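Deoxyribodipyrimidine photo-lyase (Oryza sativa Japonica Group, PDB 3UMV) uses light of 300-600 nm and a bound FAD to split cyclobutane pyrimidine dimers in UV-damaged DNA back into separate pyrimidines. Local coordinates at residues L76-F81 / V229-A233; L83-Q89 / K423-R429. All blocks are in the same frame, centred on the assembly; numbering follows the deposited sequence.

Overall arrangement
Both contacts use the connection that runs from strand 70-75 to helix 87-106, but they take it to different parts of the chain. In contact 1 its first part, 76-81, meets the end of helix 222-231 in a partly buried patch, where Phe81 packs on Val229 and Ala233 and a water joins Arg79 to Glu232 nearer solvent. Contact 2 is buried and larger: 83-89 meets 423-429, the end of helix 410-424 and the turn that reaches the flavin, through direct bonds from side chains to backbone carbonyls. Their centres lie about 11 Å apart. The two contacts also touch, with Ala233 CB packing 3.7 Å from Arg87 N at the start of helix 87-106.

Contact 1 of 2, residues L76-F81 / V229-A233; sequences LFPRPF and VCSEA. With URE (urea), chain M; EDO (1,2-ethanediol), chain H.
Glu232 OE1 accepts a hydrogen bond of 2.7 Å from a water that also takes the N-H of Arg79 (3.2 Å from its backbone N) and is hydrogen-bonded to O1 of an ethanediol, probably from the crystallisation liquor. The water is the polar bridge between the two segments, since no direct hydrogen bond spans them. Arg79 and Glu232 are oppositely charged, yet NH2 of Arg79 stays 4.3 Å from OE1 of Glu232, well out of the guanidinium plane, so any attraction is probably long-range and no N-H points at the oxygen. The carboxylate has its salt bridge elsewhere, from OE2 to Arg228.

Beneath this polar edge Phe81 pushes its ring end into 229-233. With CG anti to its own carbonyl carbon (chi1 -51°), the ring meets Val229 CG1 through CE1 at 3.7 Å and Ala233 CB through CE2 at 3.8 Å. CZ also nears Glu232 OE1 and Val229 O. CB of Glu232 sits at the ring edge, in its plane, while CA of Arg79 lies 3.6 Å above the centre of one face. The cis peptide before Pro80 and the bond from Phe81 N to Pro78 O (2.7 Å) close the turn that folds the chain back over its own ring. At the start of the segment, Leu76 CD2 and Val229 CG2 meet tip to tip, and CD1 of Leu76 faces a bound urea.

Leu90 of helix 87-106 touches Phe81, Val229 and Ala233. Helix 222-231 thus closes on the connection after strand 70-75, the start of a right-handed beta-alpha-beta crossover in the Rossmann-like photolyase/cryptochrome alpha/beta domain.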
loop_
_atom_site.group_PDB
_atom_site.type_symbol
_atom_site.label_atom_id
_atom_site.label_comp_id
_atom_site.label_asym_id
_atom_site.label_seq_id
_atom_site.Cartn_x
_atom_site.Cartn_y
_atom_site.Cartn_z
ATOM N N LEU A 76 -3.173 13.922 -8.914
ATOM C CA LEU A 76 -1.778 13.496 -8.867
ATOM C C LEU A 76 -0.948 14.559 -8.140
ATOM O O LEU A 76 -0.972 15.724 -8.526
ATOM C CB LEU A 76 -1.235 13.311 -10.284
ATOM C CG LEU A 76 0.176 12.711 -10.347
ATOM C CD1 LEU A 76 0.155 11.241 -9.878
ATOM C CD2 LEU A 76 0.772 12.827 -11.744
ATOM N N PHE A 77 -0.226 14.183 -7.088
ATOM C CA PHE A 77 0.683 15.146 -6.464
ATOM C C PHE A 77 1.782 15.471 -7.472
ATOM O O PHE A 77 2.374 14.577 -8.067
ATOM C CB PHE A 77 1.298 14.594 -5.181
ATOM C CG PHE A 77 0.318 14.439 -4.047
ATOM C CD1 PHE A 77 0.468 15.166 -2.878
ATOM C CD2 PHE A 77 -0.745 13.565 -4.149
ATOM C CE1 PHE A 77 -0.433 15.023 -1.831
ATOM C CE2 PHE A 77 -1.653 13.426 -3.109
ATOM C CZ PHE A 77 -1.492 14.155 -1.949
ATOM N N PRO A 78 2.059 16.760 -7.678
ATOM C CA PRO A 78 3.083 17.131 -8.660
ATOM C C PRO A 78 4.513 16.885 -8.144
ATOM O O PRO A 78 4.703 16.633 -6.954
ATOM C CB PRO A 78 2.840 18.637 -8.849
ATOM C CG PRO A 78 2.306 19.077 -7.525
ATOM C CD PRO A 78 1.411 17.933 -7.074
ATOM N N ARG A 79 5.490 16.953 -9.044
ATOM C CA ARG A 79 6.904 16.822 -8.691
ATOM C C ARG A 79 7.188 17.590 -7.397
ATOM O O ARG A 79 6.778 18.742 -7.257
ATOM C CB ARG A 79 7.755 17.357 -9.846
ATOM C CG ARG A 79 9.258 17.274 -9.640
ATOM C CD ARG A 79 9.978 18.021 -10.756
ATOM N NE ARG A 79 9.540 19.416 -10.807
ATOM C CZ ARG A 79 9.601 20.188 -11.890
ATOM N NH1 ARG A 79 9.173 21.444 -11.832
ATOM N NH2 ARG A 79 10.081 19.704 -13.032
ATOM N N PRO A 80 7.903 16.969 -6.441
ATOM C CA PRO A 80 8.622 15.691 -6.469
ATOM C C PRO A 80 7.742 14.450 -6.266
ATOM O O PRO A 80 8.295 13.363 -6.079
ATOM C CB PRO A 80 9.584 15.827 -5.289
ATOM C CG PRO A 80 8.813 16.644 -4.316
ATOM C CD PRO A 80 8.101 17.667 -5.157
ATOM N N PHE A 81 6.423 14.621 -6.300
ATOM C CA PHE A 81 5.461 13.511 -6.284
ATOM C C PHE A 81 5.222 12.916 -4.898
ATOM O O PHE A 81 5.985 13.152 -3.971
ATOM C CB PHE A 81 5.878 12.419 -7.284
ATOM C CG PHE A 81 6.153 12.955 -8.669
ATOM C CD1 PHE A 81 5.115 13.421 -9.456
ATOM C CD2 PHE A 81 7.443 12.998 -9.173
ATOM C CE1 PHE A 81 5.352 13.928 -10.730
ATOM C CE2 PHE A 81 7.691 13.502 -10.449
ATOM C CZ PHE A 81 6.643 13.965 -11.224
ATOM N N VAL A 229 5.459 13.129 -16.921
ATOM C CA VAL A 229 5.580 12.840 -15.496
ATOM C C VAL A 229 6.779 11.941 -15.202
ATOM O O VAL A 229 7.565 12.225 -14.298
ATOM C CB VAL A 229 4.274 12.237 -14.928
ATOM C CG1 VAL A 229 4.505 11.649 -13.548
ATOM C CG2 VAL A 229 3.192 13.297 -14.869
ATOM N N CYS A 230 6.933 10.863 -15.962
ATOM C CA CYS A 230 8.013 9.925 -15.687
ATOM C C CYS A 230 9.387 10.545 -15.965
ATOM O O CYS A 230 10.351 10.245 -15.264
ATOM C CB CYS A 230 7.848 8.629 -16.481
ATOM S SG CYS A 230 6.405 7.640 -16.026
ATOM N N SER A 231 9.486 11.404 -16.980
ATOM C CA SER A 231 10.765 12.049 -17.271
ATOM C C SER A 231 11.127 13.117 -16.235
ATOM O O SER A 231 12.283 13.539 -16.145
ATOM C CB SER A 231 10.809 12.623 -18.697
ATOM O OG SER A 231 10.046 13.813 -18.808
ATOM N N GLU A 232 10.143 13.543 -15.447
ATOM C CA GLU A 232 10.392 14.461 -14.339
ATOM C C GLU A 232 10.860 13.735 -13.083
ATOM O O GLU A 232 11.311 14.366 -12.129
ATOM C CB GLU A 232 9.131 15.242 -13.995
ATOM C CG GLU A 232 8.781 16.334 -14.976
ATOM C CD GLU A 232 7.473 17.003 -14.617
ATOM O OE1 GLU A 232 6.991 16.769 -13.489
ATOM O OE2 GLU A 232 6.922 17.754 -15.454
ATOM N N ALA A 233 10.726 12.413 -13.075
ATOM C CA ALA A 233 11.104 11.620 -11.913
ATOM C C ALA A 233 12.400 10.848 -12.149
ATOM O O ALA A 233 12.857 10.698 -13.281
ATOM C CB ALA A 233 9.973 10.664 -11.531
HETATM C C URE M . -0.725 10.511 -6.107
HETATM O O URE M . -1.869 10.706 -5.686
HETATM N N1 URE M . -0.051 11.496 -6.640
HETATM N N2 URE M . -0.152 9.334 -6.001
HETATM C C1 EDO H . 5.535 20.311 -11.128
HETATM O O1 EDO H . 4.561 20.141 -12.087
HETATM C C2 EDO H . 5.271 21.011 -9.983
HETATM O O2 EDO H . 6.116 20.914 -8.897
HETATM O O HOH W 1 4.789 17.336 -12.099
#

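Contact 2 of 2, residues L83-Q89 / K423-R429; sequences LSARRRQ and KYEIDGR. With FAD (flavin-adenine dinucleotide), chain I.
Gln89 NE2 gives both its hydrogens to backbone carbonyls, O of Lys423 at 3.1 Å and O of Glu425 at 3.0 Å, the second almost straight (174°); in each case the nitrogen stands above the carbonyl plane. Its OE1 accepts from N of Arg86, the N-cap residue of helix 87-106. A leucine here would lack both polar ends, and the two carbonyls and Arg86 N would probably lose these partners. Arg88 NH1 meets O of Tyr424 at 2.8 Å, in both the carbonyl and guanidinium planes, while its NE and NH2 donate to O of Pro237 and O of Val386.

Packing over guanidinium faces comes second. Lys423 CG lies 3.8 Å above the Arg86 guanidinium centre; Glu234 pairs with both cations, Glu369 also with Lys423 NZ, and one water links the two. Ala85 CB packs over a face of the Arg429 guanidinium, whose NH1 binds Leu82 O. The bend at chi3 (-45°) brings its NH2 beside Gln89 CB, and Leu83 slides past its stem.

Asp427 O accepts from flavin N3 at 2.7 Å. The bonds and faces above set the start of helix 87-106 against the FAD-binding turn after helix 410-424, with helices 376-388 and 285-290 packed alongside.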
loop_
_atom_site.group_PDB
_atom_site.type_symbol
_atom_site.label_atom_id
_atom_site.label_comp_id
_atom_site.label_asym_id
_atom_site.label_seq_id
_atom_site.Cartn_x
_atom_site.Cartn_y
_atom_site.Cartn_z
ATOM N N LEU A 83 5.512 11.097 -1.811
ATOM C CA LEU A 83 6.619 10.391 -1.166
ATOM C C LEU A 83 7.748 10.047 -2.141
ATOM O O LEU A 83 8.339 8.969 -2.071
ATOM C CB LEU A 83 6.110 9.138 -0.435
ATOM C CG LEU A 83 5.249 9.448 0.803
ATOM C CD1 LEU A 83 4.476 8.234 1.284
ATOM C CD2 LEU A 83 6.094 10.059 1.936
ATOM N N SER A 84 8.041 10.977 -3.043
ATOM C CA SER A 84 9.143 10.826 -3.992
ATOM C C SER A 84 9.014 9.614 -4.924
ATOM O O SER A 84 10.011 8.961 -5.244
ATOM C CB SER A 84 10.489 10.795 -3.259
ATOM O OG SER A 84 10.646 11.945 -2.445
ATOM N N ALA A 85 7.794 9.330 -5.373
ATOM C CA ALA A 85 7.587 8.323 -6.401
ATOM C C ALA A 85 8.564 8.549 -7.555
ATOM O O ALA A 85 8.846 9.691 -7.935
ATOM C CB ALA A 85 6.153 8.369 -6.905
ATOM N N ARG A 86 9.082 7.447 -8.086
ATOM C CA ARG A 86 10.026 7.465 -9.194
ATOM C C ARG A 86 9.306 6.957 -10.437
ATOM O O ARG A 86 8.139 6.579 -10.369
ATOM C CB ARG A 86 11.228 6.561 -8.902
ATOM C CG ARG A 86 11.904 6.745 -7.541
ATOM C CD ARG A 86 12.240 8.188 -7.260
ATOM N NE ARG A 86 13.398 8.335 -6.371
ATOM C CZ ARG A 86 13.389 8.082 -5.061
ATOM N NH1 ARG A 86 12.291 7.643 -4.470
ATOM N NH2 ARG A 86 14.487 8.264 -4.337
ATOM N N ARG A 87 10.011 6.926 -11.564
ATOM C CA ARG A 87 9.422 6.469 -12.822
ATOM C C ARG A 87 8.664 5.162 -12.656
ATOM O O ARG A 87 7.539 5.029 -13.137
ATOM C CB ARG A 87 10.503 6.288 -13.890
ATOM C CG ARG A 87 10.039 5.498 -15.093
ATOM C CD ARG A 87 11.119 5.438 -16.185
ATOM N NE ARG A 87 11.467 6.757 -16.694
ATOM C CZ ARG A 87 10.880 7.325 -17.749
ATOM N NH1 ARG A 87 9.915 6.683 -18.398
ATOM N NH2 ARG A 87 11.246 8.533 -18.150
ATOM N N ARG A 88 9.306 4.199 -11.999
ATOM C CA ARG A 88 8.744 2.872 -11.752
ATOM C C ARG A 88 7.349 2.921 -11.159
ATOM O O ARG A 88 6.450 2.224 -11.624
ATOM C CB ARG A 88 9.656 2.076 -10.809
ATOM C CG ARG A 88 9.082 0.726 -10.356
ATOM C CD ARG A 88 10.143 -0.142 -9.664
ATOM N NE ARG A 88 11.158 -0.591 -10.615
ATOM C CZ ARG A 88 12.323 -1.139 -10.286
ATOM N NH1 ARG A 88 12.655 -1.326 -9.024
ATOM N NH2 ARG A 88 13.164 -1.505 -11.242
ATOM N N GLN A 89 7.177 3.719 -10.113
ATOM C CA GLN A 89 5.889 3.789 -9.430
ATOM C C GLN A 89 4.887 4.685 -10.141
ATOM O O GLN A 89 3.683 4.386 -10.165
ATOM C CB GLN A 89 6.062 4.239 -7.979
ATOM C CG GLN A 89 6.898 3.277 -7.124
ATOM C CD GLN A 89 8.399 3.491 -7.290
ATOM O OE1 GLN A 89 8.844 4.463 -7.930
ATOM N NE2 GLN A 89 9.190 2.579 -6.725
ATOM N N LYS A 423 12.251 3.847 -2.794
ATOM C CA LYS A 423 12.799 4.137 -4.109
ATOM C C LYS A 423 12.521 3.024 -5.126
ATOM O O LYS A 423 12.136 3.296 -6.256
ATOM C CB LYS A 423 14.308 4.396 -4.016
ATOM C CG LYS A 423 14.988 4.603 -5.342
ATOM C CD LYS A 423 16.383 5.162 -5.132
ATOM C CE LYS A 423 16.976 5.649 -6.443
ATOM N NZ LYS A 423 18.337 6.254 -6.257
ATOM N N TYR A 424 12.731 1.778 -4.710
ATOM C CA TYR A 424 12.768 0.647 -5.628
ATOM C C TYR A 424 11.542 -0.268 -5.652
ATOM O O TYR A 424 11.246 -0.882 -6.687
ATOM C CB TYR A 424 14.023 -0.193 -5.337
ATOM C CG TYR A 424 15.301 0.525 -5.744
ATOM C CD1 TYR A 424 16.183 1.035 -4.798
ATOM C CD2 TYR A 424 15.597 0.712 -7.076
ATOM C CE1 TYR A 424 17.360 1.686 -5.186
ATOM C CE2 TYR A 424 16.763 1.362 -7.471
ATOM C CZ TYR A 424 17.626 1.851 -6.523
ATOM O OH TYR A 424 18.774 2.491 -6.928
ATOM N N GLU A 425 10.854 -0.413 -4.523
ATOM C CA GLU A 425 9.736 -1.351 -4.472
ATOM C C GLU A 425 8.498 -0.811 -5.192
ATOM O O GLU A 425 8.124 0.352 -5.053
ATOM C CB GLU A 425 9.380 -1.731 -3.029
ATOM C CG GLU A 425 10.482 -2.366 -2.233
ATOM C CD GLU A 425 10.660 -3.860 -2.498
ATOM O OE1 GLU A 425 11.314 -4.526 -1.676
ATOM O OE2 GLU A 425 10.141 -4.369 -3.509
ATOM N N ILE A 426 7.856 -1.673 -5.966
ATOM C CA ILE A 426 6.618 -1.302 -6.630
ATOM C C ILE A 426 5.484 -1.142 -5.618
ATOM O O ILE A 426 4.539 -0.402 -5.857
ATOM C CB ILE A 426 6.255 -2.318 -7.734
ATOM C CG1 ILE A 426 5.092 -1.786 -8.578
ATOM C CG2 ILE A 426 5.979 -3.707 -7.145
ATOM C CD1 ILE A 426 5.374 -0.444 -9.179
ATOM N N ASP A 427 5.623 -1.793 -4.468
ATOM C CA ASP A 427 4.612 -1.778 -3.415
ATOM C C ASP A 427 4.981 -0.855 -2.239
ATOM O O ASP A 427 4.336 -0.872 -1.183
ATOM C CB ASP A 427 4.302 -3.227 -2.950
ATOM C CG ASP A 427 5.534 -3.966 -2.415
ATOM O OD1 ASP A 427 6.527 -3.316 -2.032
ATOM O OD2 ASP A 427 5.508 -5.215 -2.369
ATOM N N GLY A 428 6.003 -0.024 -2.454
ATOM C CA GLY A 428 6.568 0.817 -1.412
ATOM C C GLY A 428 5.800 2.106 -1.191
ATOM O O GLY A 428 4.747 2.310 -1.795
ATOM N N ARG A 429 6.323 2.974 -0.326
ATOM C CA ARG A 429 5.618 4.199 0.068
ATOM C C ARG A 429 4.232 3.806 0.584
ATOM O O ARG A 429 3.204 4.297 0.114
ATOM C CB ARG A 429 5.533 5.193 -1.112
ATOM C CG ARG A 429 6.895 5.709 -1.620
ATOM C CD ARG A 429 6.787 6.303 -3.041
ATOM N NE ARG A 429 5.994 5.432 -3.906
ATOM C CZ ARG A 429 4.808 5.759 -4.421
ATOM N NH1 ARG A 429 4.282 6.971 -4.212
ATOM N NH2 ARG A 429 4.149 4.875 -5.164
HETATM P PA FAD I . 2.142 -12.588 0.012
HETATM O O1A FAD I . 2.953 -13.489 0.893
HETATM O O2A FAD I . 1.419 -13.290 -1.104
HETATM O O5B FAD I . 1.125 -11.772 0.938
HETATM C C5B FAD I . -0.151 -11.377 0.483
HETATM C C4B FAD I . -0.500 -9.995 1.045
HETATM O O4B FAD I . -0.479 -9.977 2.464
HETATM C C3B FAD I . 0.515 -8.946 0.635
HETATM O O3B FAD I . 0.246 -8.440 -0.651
HETATM C C2B FAD I . 0.300 -7.904 1.693
HETATM O O2B FAD I . -0.891 -7.190 1.419
HETATM C C1B FAD I . 0.044 -8.747 2.915
HETATM N N9A FAD I . 1.286 -8.963 3.676
HETATM C C8A FAD I . 2.157 -10.016 3.581
HETATM N N7A FAD I . 3.153 -9.807 4.474
HETATM C C5A FAD I . 2.933 -8.629 5.121
HETATM C C6A FAD I . 3.606 -7.918 6.122
HETATM N N6A FAD I . 4.681 -8.410 6.736
HETATM N N1A FAD I . 3.097 -6.721 6.574
HETATM C C2A FAD I . 1.923 -6.232 6.049
HETATM N N3A FAD I . 1.263 -6.929 5.061
HETATM C C4A FAD I . 1.755 -8.108 4.621
HETATM N N1 FAD I . 4.758 -4.638 2.043
HETATM C C2 FAD I . 4.223 -3.739 1.167
HETATM O O2 FAD I . 3.075 -3.941 0.772
HETATM N N3 FAD I . 4.949 -2.630 0.767
HETATM C C4 FAD I . 6.235 -2.425 1.233
HETATM O O4 FAD I . 6.881 -1.438 0.869
HETATM C C4X FAD I . 6.766 -3.341 2.134
HETATM N N5 FAD I . 8.043 -3.202 2.624
HETATM C C5X FAD I . 8.547 -4.111 3.534
HETATM C C6 FAD I . 9.837 -3.942 4.053
HETATM C C7 FAD I . 10.352 -4.864 4.969
HETATM C C7M FAD I . 11.737 -4.652 5.523
HETATM C C8 FAD I . 9.570 -5.958 5.353
HETATM C C8M FAD I . 10.068 -6.982 6.329
HETATM C C9 FAD I . 8.301 -6.120 4.823
HETATM C C9A FAD I . 7.791 -5.202 3.922
HETATM N N10 FAD I . 6.526 -5.375 3.398
HETATM C C10 FAD I . 6.029 -4.441 2.522
HETATM C "C1'" FAD I . 5.649 -6.558 3.784
HETATM C "C2'" FAD I . 5.813 -7.805 2.859
HETATM O "O2'" FAD I . 7.173 -8.186 2.618
HETATM C "C3'" FAD I . 5.118 -7.665 1.491
HETATM O "O3'" FAD I . 3.794 -7.246 1.687
HETATM C "C4'" FAD I . 5.098 -8.966 0.686
HETATM O "O4'" FAD I . 6.423 -9.413 0.466
HETATM C "C5'" FAD I . 4.370 -8.699 -0.630
HETATM O "O5'" FAD I . 4.492 -9.719 -1.593
HETATM P P FAD I . 3.210 -10.618 -1.946
HETATM O O1P FAD I . 2.012 -9.745 -2.266
HETATM O O2P FAD I . 3.561 -11.561 -3.068
HETATM O O3P FAD I . 3.111 -11.400 -0.539
HETATM O O HOH W 2 17.438 8.674 -4.953
#